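Long-range contact in afamin (Homo sapiens, PDB 6FAK), which carries hydrophobic molecules in body fluids, binds vitamin E and keeps lipidated Wnt proteins soluble and active: residues F510-C515 against S564-F569. Numbering follows the deposited sequence.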
loop_
_atom_site.group_PDB
_atom_site.type_symbol
_atom_site.label_atom_id
_atom_site.label_comp_id
_atom_site.label_asym_id
_atom_site.label_seq_id
_atom_site.Cartn_x
_atom_site.Cartn_y
_atom_site.Cartn_z
ATOM N N PHE A 510 -3.180 33.186 -2.263
ATOM C CA PHE A 510 -1.786 32.957 -2.013
ATOM C C PHE A 510 -1.349 33.962 -0.946
ATOM O O PHE A 510 -1.632 35.166 -1.051
ATOM C CB PHE A 510 -1.017 33.151 -3.307
ATOM C CG PHE A 510 0.448 32.923 -3.170
ATOM C CD1 PHE A 510 1.316 34.006 -3.049
ATOM C CD2 PHE A 510 0.966 31.629 -3.145
ATOM C CE1 PHE A 510 2.673 33.806 -2.914
ATOM C CE2 PHE A 510 2.331 31.420 -3.015
ATOM C CZ PHE A 510 3.187 32.509 -2.896
ATOM N N HIS A 511 -0.662 33.458 0.071
ATOM C CA HIS A 511 -0.128 34.270 1.161
ATOM C C HIS A 511 1.384 34.394 1.028
ATOM O O HIS A 511 2.049 33.481 0.517
ATOM C CB HIS A 511 -0.464 33.642 2.521
ATOM C CG HIS A 511 -1.927 33.470 2.757
ATOM N ND1 HIS A 511 -2.575 32.272 2.549
ATOM C CD2 HIS A 511 -2.874 34.349 3.162
ATOM C CE1 HIS A 511 -3.860 32.416 2.828
ATOM N NE2 HIS A 511 -4.067 33.668 3.202
ATOM N N ALA A 512 1.907 35.508 1.550
ATOM C CA ALA A 512 3.307 35.926 1.368
ATOM C C ALA A 512 4.337 34.931 1.914
ATOM O O ALA A 512 5.393 34.736 1.301
ATOM C CB ALA A 512 3.525 37.302 1.979
ATOM N N ASP A 513 4.019 34.304 3.050
ATOM C CA ASP A 513 4.876 33.255 3.650
ATOM C C ASP A 513 5.207 32.075 2.721
ATOM O O ASP A 513 6.260 31.449 2.877
ATOM C CB ASP A 513 4.280 32.737 4.975
ATOM C CG ASP A 513 2.852 32.222 4.828
ATOM O OD1 ASP A 513 2.671 31.032 4.492
ATOM O OD2 ASP A 513 1.913 33.012 5.065
ATOM N N MET A 514 4.324 31.787 1.760
ATOM C CA MET A 514 4.515 30.682 0.807
ATOM C C MET A 514 5.595 30.948 -0.261
ATOM O O MET A 514 5.981 30.017 -0.966
ATOM C CB MET A 514 3.184 30.320 0.115
ATOM C CG MET A 514 2.044 29.874 1.038
ATOM S SD MET A 514 0.457 29.677 0.177
ATOM C CE MET A 514 -0.685 29.659 1.558
ATOM N N CYS A 515 6.070 32.194 -0.402
ATOM C CA CYS A 515 7.171 32.509 -1.346
ATOM C C CYS A 515 8.504 32.007 -0.819
ATOM O O CYS A 515 9.011 32.534 0.170
ATOM C CB CYS A 515 7.288 34.015 -1.613
ATOM S SG CYS A 515 6.011 34.687 -2.693
ATOM N N SER A 564 6.339 42.632 -0.948
ATOM C CA SER A 564 4.893 42.531 -0.679
ATOM C C SER A 564 4.209 41.661 -1.747
ATOM O O SER A 564 3.466 42.174 -2.591
ATOM C CB SER A 564 4.222 43.906 -0.576
ATOM O OG SER A 564 2.823 43.757 -0.385
ATOM N N PRO A 565 4.474 40.341 -1.725
ATOM C CA PRO A 565 3.909 39.464 -2.755
ATOM C C PRO A 565 2.381 39.305 -2.764
ATOM O O PRO A 565 1.808 39.027 -3.821
ATOM C CB PRO A 565 4.572 38.108 -2.454
ATOM C CG PRO A 565 5.827 38.462 -1.737
ATOM C CD PRO A 565 5.400 39.594 -0.854
ATOM N N GLU A 566 1.731 39.469 -1.615
ATOM C CA GLU A 566 0.295 39.158 -1.509
ATOM C C GLU A 566 -0.630 40.224 -2.103
ATOM O O GLU A 566 -1.645 39.888 -2.735
ATOM C CB GLU A 566 -0.103 38.784 -0.078
ATOM C CG GLU A 566 0.153 39.820 1.006
ATOM C CD GLU A 566 -0.394 39.375 2.348
ATOM O OE1 GLU A 566 -0.503 38.142 2.582
ATOM O OE2 GLU A 566 -0.719 40.266 3.166
ATOM N N VAL A 567 -0.279 41.497 -1.940
ATOM C CA VAL A 567 -0.971 42.562 -2.672
ATOM C C VAL A 567 -0.828 42.370 -4.181
ATOM O O VAL A 567 -1.766 42.663 -4.917
ATOM C CB VAL A 567 -0.492 43.974 -2.264
ATOM C CG1 VAL A 567 0.893 44.276 -2.819
ATOM C CG2 VAL A 567 -1.491 45.040 -2.713
ATOM N N CYS A 568 0.332 41.869 -4.626
ATOM C CA CYS A 568 0.590 41.626 -6.046
ATOM C C CYS A 568 -0.367 40.561 -6.537
ATOM O O CYS A 568 -1.000 40.732 -7.583
ATOM C CB CYS A 568 2.054 41.212 -6.293
ATOM S SG CYS A 568 2.469 40.684 -7.991
ATOM N N PHE A 569 -0.475 39.465 -5.765
ATOM C CA PHE A 569 -1.339 38.345 -6.124
ATOM C C PHE A 569 -2.802 38.734 -6.298
ATOM O O PHE A 569 -3.423 38.371 -7.296
ATOM C CB PHE A 569 -1.265 37.239 -5.072
ATOM C CG PHE A 569 -1.998 35.995 -5.477
ATOM C CD1 PHE A 569 -3.348 35.834 -5.168
ATOM C CD2 PHE A 569 -1.351 35.001 -6.197
ATOM C CE1 PHE A 569 -4.027 34.688 -5.551
ATOM C CE2 PHE A 569 -2.028 33.852 -6.580
ATOM C CZ PHE A 569 -3.368 33.700 -6.258
#
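F510 meets F569 through its CB, which sits over the centre of the F569 ring. F510 CB is 3.5 Å from the centroid of the F569 ring, a CH-pi contact 15° off the ring normal. F510 CG lies anti to the backbone N (chi1 -179°), and the ring leads away from F569. The ring planes meet obliquely, at 33°, with centroids 5.7 Å apart. Both side chains also touch V556 of helix 542-560. With an alanine in place of F569, the CB of F510 would probably lose its aromatic cover and a gap would open beside V556. The backbone N of F510 is buried near the F569 ring and has no hydrogen-bond partner. H511 CB points away from the helix, and NE2 makes a weak hydrogen bond to D506. The extended E566 side chain brings OE1 to the backbone at H511 and A512. E566 OE1 is 3.7 Å from A512 N, which does not count as a hydrogen bond. A512 CB rests against P565 CD at 4.1 Å. The contact joins the loop before helix 521-536 to helix 565-572, in the third albumin domain. Adjacent cysteines C559 and C560 form the paired disulfides of the albumin family: C560 bonds to C515, and C559 to C568. C515 SG lies in plane at the edge of the F510 ring. C515 SG also packs on P565, 3.7 Å from P565 CB.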